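PDB 1KNV: Bse634I restriction endonuclease from Geobacillus stearothermophilus, which probably acts as a type II restriction endonuclease of the PD-(D/E)XK superfamily, cutting DNA at a specific sequence with the help of bound metal ions. Local coordinates for residues F275-T278 / D282-K285; G41-N46 / E80-I85; R113-N118 / L148-K153; W88-K93 / Y99-M104; D56-K59 / I65-S68. All coordinates share one frame; numbering follows the deposited sequence.

Contact 1 of 5, residues F275-T278 / D282-K285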
# COMPACT_ATOMS: atom_id res chain seq x y z
N PHE B 275 26.25 -1.72 -17.00
CA PHE B 275 26.97 -1.61 -18.26
C PHE B 275 28.47 -1.59 -18.04
O PHE B 275 28.95 -1.28 -16.94
CB PHE B 275 26.54 -0.34 -19.00
CG PHE B 275 25.08 -0.32 -19.37
CD1 PHE B 275 24.62 -1.01 -20.49
CD2 PHE B 275 24.15 0.37 -18.58
CE1 PHE B 275 23.27 -1.01 -20.82
CE2 PHE B 275 22.80 0.37 -18.91
CZ PHE B 275 22.36 -0.32 -20.03
N SER B 276 29.21 -1.94 -19.08
CA SER B 276 30.66 -1.94 -19.04
C SER B 276 31.10 -0.96 -20.12
O SER B 276 30.80 -1.15 -21.29
CB SER B 276 31.20 -3.33 -19.33
OG SER B 276 32.60 -3.37 -19.21
N LEU B 277 31.78 0.11 -19.72
CA LEU B 277 32.21 1.09 -20.69
C LEU B 277 33.71 1.00 -20.96
O LEU B 277 34.53 1.41 -20.13
CB LEU B 277 31.85 2.50 -20.20
CG LEU B 277 30.37 2.73 -19.92
CD1 LEU B 277 30.19 4.07 -19.24
CD2 LEU B 277 29.57 2.68 -21.21
N THR B 278 34.08 0.47 -22.12
CA THR B 278 35.48 0.34 -22.48
C THR B 278 35.81 1.33 -23.57
O THR B 278 36.80 2.06 -23.50
CB THR B 278 35.81 -1.08 -23.00
OG1 THR B 278 35.45 -2.05 -22.00
CG2 THR B 278 37.30 -1.21 -23.28
N ASP B 282 30.71 2.05 -26.45
CA ASP B 282 29.99 1.39 -25.36
C ASP B 282 29.04 2.36 -24.65
O ASP B 282 28.09 1.93 -23.99
CB ASP B 282 30.95 0.81 -24.31
CG ASP B 282 31.70 -0.40 -24.81
OD1 ASP B 282 31.19 -1.10 -25.73
OD2 ASP B 282 32.79 -0.67 -24.27
N ILE B 283 29.31 3.65 -24.78
CA ILE B 283 28.49 4.69 -24.18
C ILE B 283 27.20 4.78 -24.99
O ILE B 283 26.11 4.85 -24.43
CB ILE B 283 29.20 6.06 -24.21
CG1 ILE B 283 30.47 6.01 -23.35
CG2 ILE B 283 28.26 7.14 -23.71
CD1 ILE B 283 31.30 7.30 -23.41
N ASP B 284 27.34 4.79 -26.32
CA ASP B 284 26.20 4.85 -27.22
C ASP B 284 25.31 3.62 -27.05
O ASP B 284 24.09 3.71 -27.06
CB ASP B 284 26.65 4.90 -28.69
CG ASP B 284 27.39 6.16 -29.05
OD1 ASP B 284 27.36 7.13 -28.26
OD2 ASP B 284 27.98 6.18 -30.15
N LYS B 285 25.95 2.45 -26.94
CA LYS B 285 25.21 1.20 -26.76
C LYS B 285 24.41 1.22 -25.46
O LYS B 285 23.26 0.80 -25.43
CB LYS B 285 26.18 0.01 -26.77
CG LYS B 285 26.87 -0.25 -28.11
CD LYS B 285 27.75 -1.49 -28.00
CE LYS B 285 28.43 -1.84 -29.32
NZ LYS B 285 29.31 -3.03 -29.14

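Contact 2 of 5, residues G41-N46 / E80-I85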
# COMPACT_ATOMS: atom_id res chain seq x y z
N GLY B 41 37.56 5.64 -29.62
CA GLY B 41 38.22 4.39 -29.30
C GLY B 41 38.21 4.04 -27.82
O GLY B 41 37.17 4.10 -27.17
N SER B 42 39.38 3.67 -27.29
CA SER B 42 39.51 3.28 -25.89
C SER B 42 39.49 4.45 -24.93
O SER B 42 40.32 5.36 -25.03
CB SER B 42 40.79 2.48 -25.65
OG SER B 42 40.92 2.09 -24.29
N ILE B 43 38.55 4.41 -23.99
CA ILE B 43 38.40 5.44 -22.98
C ILE B 43 39.66 5.47 -22.13
O ILE B 43 40.26 6.53 -21.93
CB ILE B 43 37.19 5.16 -22.08
CG1 ILE B 43 35.91 5.16 -22.92
CG2 ILE B 43 37.12 6.19 -20.96
CD1 ILE B 43 34.65 4.74 -22.15
N LYS B 44 40.06 4.30 -21.64
CA LYS B 44 41.25 4.19 -20.81
C LYS B 44 42.48 4.70 -21.57
O LYS B 44 43.36 5.32 -20.98
CB LYS B 44 41.47 2.74 -20.38
CG LYS B 44 42.69 2.55 -19.51
CD LYS B 44 42.85 1.09 -19.09
CE LYS B 44 44.18 0.87 -18.36
NZ LYS B 44 44.34 -0.56 -17.92
N GLU B 45 42.53 4.43 -22.87
CA GLU B 45 43.66 4.89 -23.69
C GLU B 45 43.68 6.42 -23.81
O GLU B 45 44.74 7.04 -23.71
CB GLU B 45 43.62 4.24 -25.07
CG GLU B 45 44.30 2.85 -25.16
CD GLU B 45 44.12 2.17 -26.52
OE1 GLU B 45 44.23 2.86 -27.56
OE2 GLU B 45 43.89 0.94 -26.56
N ASN B 46 42.51 7.03 -24.02
CA ASN B 46 42.42 8.49 -24.11
C ASN B 46 42.82 9.13 -22.79
O ASN B 46 43.43 10.20 -22.76
CB ASN B 46 41.00 8.90 -24.49
CG ASN B 46 40.77 8.83 -25.97
OD1 ASN B 46 41.04 9.77 -26.70
ND2 ASN B 46 40.28 7.69 -26.43
N GLU B 80 34.41 12.53 -16.83
CA GLU B 80 33.14 13.24 -16.72
C GLU B 80 32.89 14.04 -17.99
O GLU B 80 31.77 14.08 -18.50
CB GLU B 80 33.15 14.18 -15.51
CG GLU B 80 32.84 13.50 -14.17
CD GLU B 80 33.34 14.29 -12.96
OE1 GLU B 80 33.26 15.53 -12.98
OE2 GLU B 80 33.82 13.66 -11.99
N VAL B 81 33.94 14.69 -18.49
CA VAL B 81 33.82 15.48 -19.71
C VAL B 81 33.55 14.56 -20.89
O VAL B 81 32.73 14.87 -21.75
CB VAL B 81 35.10 16.31 -19.99
CG1 VAL B 81 34.98 17.01 -21.33
CG2 VAL B 81 35.30 17.33 -18.89
N MET B 82 34.24 13.42 -20.93
CA MET B 82 34.07 12.45 -22.01
C MET B 82 32.64 11.92 -22.09
O MET B 82 32.04 11.86 -23.17
CB MET B 82 35.05 11.29 -21.83
CG MET B 82 36.48 11.70 -22.13
SD MET B 82 37.68 10.41 -21.81
CE MET B 82 39.19 11.31 -22.22
N ILE B 83 32.10 11.54 -20.93
CA ILE B 83 30.74 11.05 -20.84
C ILE B 83 29.78 12.14 -21.34
O ILE B 83 28.95 11.90 -22.22
CB ILE B 83 30.39 10.69 -19.37
CG1 ILE B 83 31.09 9.39 -18.99
CG2 ILE B 83 28.89 10.52 -19.19
CD1 ILE B 83 30.70 8.22 -19.86
N ALA B 84 29.92 13.35 -20.79
CA ALA B 84 29.07 14.47 -21.17
C ALA B 84 29.10 14.77 -22.67
O ALA B 84 28.05 14.95 -23.28
CB ALA B 84 29.48 15.71 -20.38
N ILE B 85 30.29 14.82 -23.26
CA ILE B 85 30.42 15.12 -24.69
C ILE B 85 29.80 14.02 -25.55
O ILE B 85 29.06 14.30 -26.49
CB ILE B 85 31.91 15.27 -25.09
CG1 ILE B 85 32.52 16.48 -24.37
CG2 ILE B 85 32.05 15.43 -26.60
CD1 ILE B 85 31.83 17.77 -24.68

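Contact 3 of 5, residues R113-N118 / L148-K153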
# COMPACT_ATOMS: atom_id res chain seq x y z
N ARG B 113 17.39 17.29 -7.82
CA ARG B 113 15.98 17.52 -7.51
C ARG B 113 15.53 18.93 -7.87
O ARG B 113 14.34 19.18 -8.06
CB ARG B 113 15.73 17.25 -6.02
CG ARG B 113 15.80 15.76 -5.71
CD ARG B 113 15.92 15.49 -4.24
NE ARG B 113 14.85 16.10 -3.47
CZ ARG B 113 14.69 15.91 -2.16
NH1 ARG B 113 15.54 15.14 -1.50
NH2 ARG B 113 13.69 16.50 -1.52
N LYS B 114 16.48 19.84 -7.99
CA LYS B 114 16.18 21.22 -8.34
C LYS B 114 15.74 21.36 -9.80
O LYS B 114 15.34 22.44 -10.22
CB LYS B 114 17.39 22.10 -8.05
CG LYS B 114 17.67 22.23 -6.56
CD LYS B 114 19.09 22.66 -6.26
CE LYS B 114 19.35 24.06 -6.74
NZ LYS B 114 20.77 24.46 -6.49
N ILE B 115 15.82 20.28 -10.58
CA ILE B 115 15.37 20.36 -11.97
C ILE B 115 13.86 20.20 -12.02
O ILE B 115 13.22 20.53 -13.02
CB ILE B 115 16.03 19.28 -12.88
CG1 ILE B 115 15.54 17.88 -12.52
CG2 ILE B 115 17.55 19.36 -12.76
CD1 ILE B 115 15.92 16.83 -13.56
N PHE B 116 13.29 19.68 -10.94
CA PHE B 116 11.86 19.48 -10.85
C PHE B 116 11.09 20.78 -10.77
O PHE B 116 11.59 21.78 -10.24
CB PHE B 116 11.54 18.64 -9.62
CG PHE B 116 11.86 17.19 -9.77
CD1 PHE B 116 12.17 16.41 -8.66
CD2 PHE B 116 11.79 16.58 -11.03
CE1 PHE B 116 12.41 15.04 -8.78
CE2 PHE B 116 12.03 15.23 -11.17
CZ PHE B 116 12.34 14.45 -10.04
N ASP B 117 9.86 20.78 -11.28
CA ASP B 117 9.03 21.97 -11.22
C ASP B 117 8.61 22.21 -9.77
O ASP B 117 8.80 21.37 -8.89
CB ASP B 117 7.80 21.85 -12.15
CG ASP B 117 6.97 20.59 -11.91
OD1 ASP B 117 6.22 20.21 -12.83
OD2 ASP B 117 7.04 19.98 -10.83
N ASN B 118 8.04 23.38 -9.52
CA ASN B 118 7.61 23.73 -8.18
C ASN B 118 6.63 22.75 -7.54
O ASN B 118 6.77 22.39 -6.37
CB ASN B 118 7.01 25.14 -8.22
CG ASN B 118 6.51 25.57 -6.87
OD1 ASN B 118 7.28 25.69 -5.91
ND2 ASN B 118 5.20 25.81 -6.79
N LEU B 148 21.64 11.73 -16.15
CA LEU B 148 20.18 11.76 -16.20
C LEU B 148 19.63 11.74 -17.63
O LEU B 148 20.11 12.49 -18.49
CB LEU B 148 19.63 13.03 -15.57
CG LEU B 148 19.63 13.28 -14.09
CD1 LEU B 148 18.83 14.55 -13.82
CD2 LEU B 148 19.02 12.07 -13.44
N ILE B 149 18.65 10.89 -17.89
CA ILE B 149 18.02 10.84 -19.19
C ILE B 149 16.63 11.42 -18.97
O ILE B 149 15.86 10.89 -18.17
CB ILE B 149 17.95 9.40 -19.74
CG1 ILE B 149 19.37 8.88 -20.09
CG2 ILE B 149 17.10 9.39 -21.01
CD1 ILE B 149 20.32 8.79 -18.93
N ILE B 150 16.40 12.56 -19.58
CA ILE B 150 15.15 13.29 -19.44
C ILE B 150 14.41 13.36 -20.77
O ILE B 150 15.03 13.43 -21.82
CB ILE B 150 15.43 14.75 -18.98
CG1 ILE B 150 16.03 14.74 -17.58
CG2 ILE B 150 14.17 15.58 -19.03
CD1 ILE B 150 16.65 16.03 -17.20
N ARG B 151 13.09 13.28 -20.72
CA ARG B 151 12.31 13.35 -21.94
C ARG B 151 11.19 14.37 -21.77
O ARG B 151 10.20 14.13 -21.08
CB ARG B 151 11.70 11.98 -22.29
CG ARG B 151 11.03 11.98 -23.65
CD ARG B 151 10.25 10.72 -23.88
NE ARG B 151 9.67 10.73 -25.22
CZ ARG B 151 9.07 9.69 -25.75
NH1 ARG B 151 8.96 8.54 -25.06
NH2 ARG B 151 8.59 9.77 -26.99
N GLN B 152 11.37 15.54 -22.39
CA GLN B 152 10.40 16.62 -22.32
C GLN B 152 10.72 17.56 -23.48
O GLN B 152 11.62 18.40 -23.38
CB GLN B 152 10.50 17.34 -20.97
CG GLN B 152 9.34 18.29 -20.68
CD GLN B 152 9.39 18.85 -19.27
OE1 GLN B 152 9.40 20.06 -19.06
NE2 GLN B 152 9.42 17.96 -18.29
N LYS B 153 9.98 17.42 -24.57
CA LYS B 153 10.22 18.22 -25.76
C LYS B 153 10.44 19.71 -25.54
O LYS B 153 11.35 20.30 -26.12
CB LYS B 153 9.09 18.03 -26.77
CG LYS B 153 9.38 18.69 -28.11
CD LYS B 153 8.33 18.38 -29.15
CE LYS B 153 8.66 19.10 -30.45
NZ LYS B 153 7.64 18.87 -31.52

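Contact 4 of 5, residues W88-K93 / Y99-M104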
# COMPACT_ATOMS: atom_id res chain seq x y z
N TRP B 88 26.10 14.22 -25.40
CA TRP B 88 25.61 15.38 -26.15
C TRP B 88 25.55 15.04 -27.64
O TRP B 88 24.57 15.35 -28.31
CB TRP B 88 26.51 16.60 -25.90
CG TRP B 88 26.21 17.79 -26.76
CD1 TRP B 88 26.35 17.89 -28.12
CD2 TRP B 88 25.74 19.07 -26.32
NE1 TRP B 88 25.99 19.14 -28.55
CE2 TRP B 88 25.61 19.89 -27.46
CE3 TRP B 88 25.41 19.59 -25.06
CZ2 TRP B 88 25.18 21.21 -27.39
CZ3 TRP B 88 24.97 20.91 -24.99
CH2 TRP B 88 24.86 21.71 -26.15
N ASN B 89 26.60 14.40 -28.17
CA ASN B 89 26.61 14.04 -29.58
C ASN B 89 25.67 12.86 -29.89
O ASN B 89 25.20 12.72 -31.02
CB ASN B 89 28.03 13.70 -30.05
CG ASN B 89 28.93 14.93 -30.12
OD1 ASN B 89 28.47 16.04 -30.39
ND2 ASN B 89 30.23 14.73 -29.90
N TYR B 90 25.41 12.03 -28.89
CA TYR B 90 24.51 10.88 -29.05
C TYR B 90 23.09 11.30 -29.38
O TYR B 90 22.49 10.77 -30.32
CB TYR B 90 24.49 10.03 -27.77
CG TYR B 90 23.43 8.94 -27.77
CD1 TYR B 90 23.70 7.65 -28.24
CD2 TYR B 90 22.14 9.20 -27.32
CE1 TYR B 90 22.72 6.66 -28.25
CE2 TYR B 90 21.15 8.22 -27.33
CZ TYR B 90 21.45 6.95 -27.79
OH TYR B 90 20.45 6.01 -27.80
N ARG B 91 22.53 12.24 -28.62
CA ARG B 91 21.16 12.64 -28.91
C ARG B 91 21.08 13.37 -30.23
O ARG B 91 20.02 13.41 -30.87
CB ARG B 91 20.58 13.51 -27.79
CG ARG B 91 21.24 14.84 -27.58
CD ARG B 91 20.34 15.77 -26.76
NE ARG B 91 19.14 16.20 -27.49
CZ ARG B 91 19.14 17.08 -28.49
NH1 ARG B 91 20.27 17.64 -28.90
NH2 ARG B 91 18.00 17.42 -29.08
N VAL B 92 22.21 13.93 -30.66
CA VAL B 92 22.23 14.63 -31.93
C VAL B 92 22.25 13.64 -33.08
O VAL B 92 21.38 13.70 -33.94
CB VAL B 92 23.45 15.56 -32.06
CG1 VAL B 92 23.57 16.04 -33.50
CG2 VAL B 92 23.29 16.75 -31.15
N LYS B 93 23.20 12.72 -33.09
CA LYS B 93 23.26 11.76 -34.19
C LYS B 93 22.10 10.77 -34.22
O LYS B 93 21.78 10.22 -35.28
CB LYS B 93 24.60 11.01 -34.19
CG LYS B 93 24.81 10.05 -33.05
CD LYS B 93 26.22 9.52 -33.14
CE LYS B 93 26.48 8.49 -32.08
NZ LYS B 93 27.92 8.15 -32.03
N TYR B 99 14.72 14.28 -26.10
CA TYR B 99 15.57 13.83 -25.00
C TYR B 99 16.75 14.72 -24.65
O TYR B 99 17.31 15.41 -25.50
CB TYR B 99 16.10 12.43 -25.32
CG TYR B 99 15.07 11.33 -25.26
CD1 TYR B 99 14.91 10.55 -24.12
CD2 TYR B 99 14.24 11.07 -26.36
CE1 TYR B 99 13.96 9.54 -24.06
CE2 TYR B 99 13.29 10.06 -26.31
CZ TYR B 99 13.16 9.30 -25.17
OH TYR B 99 12.23 8.30 -25.13
N LEU B 100 17.12 14.68 -23.38
CA LEU B 100 18.26 15.40 -22.86
C LEU B 100 18.98 14.38 -21.99
O LEU B 100 18.38 13.75 -21.12
CB LEU B 100 17.85 16.60 -21.99
CG LEU B 100 17.34 17.88 -22.66
CD1 LEU B 100 17.18 19.00 -21.61
CD2 LEU B 100 18.32 18.32 -23.74
N ILE B 101 20.26 14.19 -22.27
CA ILE B 101 21.10 13.28 -21.50
C ILE B 101 22.10 14.22 -20.84
O ILE B 101 23.06 14.67 -21.46
CB ILE B 101 21.79 12.28 -22.44
CG1 ILE B 101 20.71 11.55 -23.25
CG2 ILE B 101 22.62 11.30 -21.65
CD1 ILE B 101 21.23 10.82 -24.43
N ILE B 102 21.85 14.52 -19.57
CA ILE B 102 22.67 15.47 -18.82
C ILE B 102 23.67 14.92 -17.82
O ILE B 102 23.36 14.05 -17.01
CB ILE B 102 21.76 16.43 -18.04
CG1 ILE B 102 20.76 17.08 -19.01
CG2 ILE B 102 22.59 17.46 -17.31
CD1 ILE B 102 19.67 17.86 -18.31
N LYS B 103 24.88 15.47 -17.87
CA LYS B 103 25.94 15.06 -16.97
C LYS B 103 25.76 15.85 -15.68
O LYS B 103 25.89 17.06 -15.67
CB LYS B 103 27.31 15.37 -17.58
CG LYS B 103 28.36 14.35 -17.22
CD LYS B 103 28.59 14.34 -15.75
CE LYS B 103 29.25 13.08 -15.28
NZ LYS B 103 29.32 13.14 -13.80
N MET B 104 25.47 15.15 -14.58
CA MET B 104 25.24 15.81 -13.31
C MET B 104 26.45 15.84 -12.38
O MET B 104 27.21 14.88 -12.31
CB MET B 104 24.08 15.14 -12.58
CG MET B 104 22.75 15.20 -13.30
SD MET B 104 22.20 16.89 -13.54
CE MET B 104 22.03 17.42 -11.88

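Contact 5 of 5, residues D56-K59 / I65-S68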
# COMPACT_ATOMS: atom_id res chain seq x y z
N ASP B 56 54.38 14.71 -19.37
CA ASP B 56 55.46 15.18 -20.22
C ASP B 56 55.63 16.67 -20.03
O ASP B 56 56.76 17.17 -19.97
CB ASP B 56 55.19 14.88 -21.69
CG ASP B 56 55.27 13.40 -22.01
OD1 ASP B 56 55.91 12.66 -21.24
OD2 ASP B 56 54.71 12.99 -23.05
N VAL B 57 54.52 17.39 -19.93
CA VAL B 57 54.57 18.84 -19.74
C VAL B 57 55.22 19.22 -18.40
O VAL B 57 55.94 20.21 -18.30
CB VAL B 57 53.16 19.45 -19.82
CG1 VAL B 57 53.20 20.92 -19.40
CG2 VAL B 57 52.63 19.30 -21.24
N VAL B 58 54.95 18.43 -17.36
CA VAL B 58 55.53 18.70 -16.06
C VAL B 58 57.05 18.57 -16.16
O VAL B 58 57.79 19.41 -15.65
CB VAL B 58 55.04 17.69 -14.99
CG1 VAL B 58 55.76 17.92 -13.68
CG2 VAL B 58 53.54 17.83 -14.79
N LYS B 59 57.49 17.51 -16.84
CA LYS B 59 58.91 17.24 -17.01
C LYS B 59 59.61 18.30 -17.84
O LYS B 59 60.70 18.74 -17.48
CB LYS B 59 59.12 15.86 -17.64
CG LYS B 59 60.58 15.42 -17.65
CD LYS B 59 60.76 13.95 -18.04
CE LYS B 59 62.25 13.60 -18.10
NZ LYS B 59 62.55 12.17 -18.44
N ILE B 65 56.45 17.03 -9.47
CA ILE B 65 55.47 16.13 -10.05
C ILE B 65 54.23 15.90 -9.18
O ILE B 65 54.34 15.57 -7.99
CB ILE B 65 56.11 14.78 -10.37
CG1 ILE B 65 57.33 14.99 -11.26
CG2 ILE B 65 55.11 13.86 -11.04
CD1 ILE B 65 58.19 13.76 -11.44
N PRO B 66 53.02 16.08 -9.76
CA PRO B 66 51.75 15.90 -9.05
C PRO B 66 51.59 14.46 -8.55
O PRO B 66 51.95 13.51 -9.24
CB PRO B 66 50.72 16.26 -10.11
CG PRO B 66 51.42 17.30 -10.90
CD PRO B 66 52.78 16.68 -11.08
N THR B 67 51.04 14.31 -7.35
CA THR B 67 50.85 12.99 -6.75
C THR B 67 49.86 12.13 -7.52
O THR B 67 49.12 12.62 -8.37
CB THR B 67 50.34 13.12 -5.30
OG1 THR B 67 48.97 13.55 -5.31
CG2 THR B 67 51.16 14.16 -4.56
N SER B 68 49.86 10.84 -7.23
CA SER B 68 48.95 9.92 -7.89
C SER B 68 47.55 10.45 -7.67
O SER B 68 46.70 10.40 -8.56
CB SER B 68 49.07 8.51 -7.31
OG SER B 68 50.29 7.91 -7.71

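Contact 1 of 5, residues F275-T278 / D282-K285
Asp-282 turns its carboxylate back to the residues just past the C-terminal end of strand 273-276, where OD2 accepts the backbone N-H of Thr-278. The N to OD2 distance is 2.8 Å and the N-H...O angle 154°, with the donor on the anti lone pair, the one pointing away from OD1. Asp-282 CB lies 3.6 Å from Ser-276 O, and its side chain runs beside that of Thr-278 in the same direction. Beside this polar grip, Leu-277 lays CD2 over the first turn of the helix, 3.2 Å from Asp-282 O and 4.1 Å from Ile-283 CG1.

The carboxylate is positioned by a torsion that sets CG anti to the carbonyl carbon (chi1 -71°), and the same OD2 also accepts from Ser-279 N. With an alanine here, the N-H groups of Thr-278 and Ser-279 would probably lose their shared acceptor, leaving the short turn freer to move.

Leu-277 also lies about 4 Å, side chain to side chain, from Leu-197, a calcium-binding position with no ion bound in this chain. Phe-275 pairs by backbone bonds with strand 235-240, Ile-283 packs on helix 68-93, and the turn thus joins the last strand of the central sheet to helix 281-291.

Contact 2 of 5, residues G41-N46 / E80-I85
Met-82 of helix 68-93 reaches across to the first turn of helix 43-60, touching Ile-43 with its sulfur and Asn-46 with its terminal methyl. Gly-41, just before that helix, has backbone angles at which a CB would run into the preceding carbonyl oxygen. Ser-42 is the N-cap: its OG accepts from Glu-45 N at 3.2 Å, with an N-H...O angle of 154°.

Ile-43 is the first residue to reach the other helix. Its CG2 lies 4.3 Å from Met-82 SD, a marginal van der Waals contact, while Ile-43 CA and Met-82 CA are 8.3 Å apart. One turn on, Asn-46 makes the closer contact, with CB 3.8 Å from Met-82 CE. The methyl arrives there because the methionine is fully extended beyond CG (chi3 -178°).

The amide of Asn-46 bonds back to its own helix start and to its surroundings. ND2 donates to Ser-42 O at 2.7 Å from well above the carbonyl plane, whereas Asn-46 N reaches the same oxygen from the opposite face at 2.9 Å. ND2 also bonds Thr-40 O and OD1 meets Tyr-34 OH, which fixes the rotation of this buried amide and leaves CB to face the methionine.

Only 120 Å² is buried, and further along helix 43-60 Leu-47 and Leu-50 extend the seat of Met-82. Another face of helix 68-93 carries Val-81 against helix 26-33 and Ala-84 against helix 169-176, so helix 68-93 is packed between these neighbours and helix 43-60.

Contact 3 of 5, residues R113-N118 / L148-K153
Ile-115 meets Leu-148 and Ile-150 in a small, wholly apolar and buried contact between a 3-10 turn, in the connection from strand 99-103 to helix 118-131, and strand 147-151 of the central sheet. A single methyl does the touching: Ile-115 CD1 lies 3.7 Å from Leu-148 CD1 and 3.8 Å from Ile-150 CD1, and both pairs meet tip to tip. The last two methyls belong to residues two apart on the strand, hence to the same face of the sheet, and the three form a compact triangle.

In Ile-115, CG1 falls between the backbone N and the carbonyl carbon (chi1 68°), which sends CD1 out from the turn toward the strand. The backbones stay far apart, with 10.3 Å between the CA atoms of Ile-115 and Ile-150, and just 89 Å² is buried. Leu-191 of strand 191-198 touches both isoleucines and widens the cluster. Two residues on, Asp-117 is the N-cap of helix 118-131.

Strand 147-151 directly follows Asp-146, a calcium-binding residue without its ion here, whose side chain is about 8 Å from that of Leu-148. A core strand with a metal-binding acid at its start, packed against a flanking segment, agrees with the PD-(D/E)XK nuclease fold.

Contact 4 of 5, residues W88-K93 / Y99-M104
Arg-91 and Tyr-90, adjacent near the C-terminal end of helix 68-93, approach strand 99-103 in different ways: one with a bond, the other by an apolar contact with an isoleucine methyl. The axes of helix segment 88-93 and strand 99-103 run nearly antiparallel, at 169°, and approach to 8.2 Å.

Arg-91 sends its guanidinium to the carbonyl of Tyr-99. NE donates to Tyr-99 O at 2.8 Å, but the N-H...O angle of 136° shows a bent bond. The oxygen sits at the guanidinium edge, tilted somewhat from its plane, and the donor comes nearly in line with the C=O bond. Arg-91 CD is also near, 3.3 Å from Tyr-99 O. This reach depends on CG standing between the backbone N and the carbonyl carbon (chi1 64°) and on a bend further out at chi3.

Tyr-90 and Ile-101 cross at about a right angle. Ile-101 CD1 comes within 3.4 Å of Tyr-90 CD2 and 3.9 Å of Tyr-90 CE2, approaching the ring obliquely in a tight contact. The phenol end is tied to Asp-288, and Leu-287 of helix 281-291 touches both Tyr-90 and Ile-101.

Arg-91 NH2 bonds Asn-161 OD1. With a leucine in place of Arg-91, Tyr-99 O would probably be left without this donor and Asn-161 without its guanidinium partner. Tyr-99 O faces away from strand 147-151, on the outer side of what is, within this chain, an edge strand. The buried cation is thus satisfied in part by neutral oxygens, whose dipoles probably help to stabilise its charge.

Contact 5 of 5, residues D56-K59 / I65-S68
Val-58 fits its two methyls against Ile-65 and Pro-66, and this three-residue cluster is the close-packed part of the contact. CG1 reaches both residues, standing 4.1 Å from Ile-65 CA, from Ile-65 CG1 and from Pro-66 CD. CG2 meets the proline alone, 4.0 Å from Pro-66 CD, the ring carbon next to its nitrogen. The fork is set by the first torsion of the valine (chi1 175°), which puts CG1 opposite the backbone N and CG2 beside it, so that both branches face the proline while CG1 also meets the isoleucine. Val-58 and Ile-65 cross at about a right angle, and CG1 meets backbone as well as side chain of Ile-65. The main chains come fairly near, with 6.5 Å between the CA atoms of Val-58 and Ile-65.

The arrangement belongs to the connection between two successive helices, 43-60 and 68-93: the chain leaves the first, turns, and comes back past its last turns before the second begins. The centre of the contact is about 27 Å from that of the chain, away from the calcium-binding positions. Thr-67 starts the second helix as its N-cap, with OG1 accepting from Ala-70 N. Leu-63 within the turn and Val-11 of strand 11-16 also touch Val-58, so the valine is buried although the direct contact hides just 101 Å².

The other side is looser. Pro-66 is partly exposed, and Ile-65 is exposed despite its contact with the valine.

From the N terminus, contact 2 closes the first long loop, bringing helix 68-93 back to the start of helix 43-60; contact 5 is nested inside it, fastening the turn between the same two helices. Contact 4, which shares helix 68-93 with contact 2 and touches it, closes the short passage into strand 99-103, and contact 3 the longer excursion that returns as strand 147-151. Contact 1 comes last, at the turn into helix 281-291. Apart from the nesting, all are in series and none cross. Backbone bonds between neighbouring strands join contacts 3 and 4; contact 1 reaches contact 4 through the Asp-284 to Lys-93 salt bridge and contact 2 through a probable hydrogen bond from Ile-43 N to Thr-278 O.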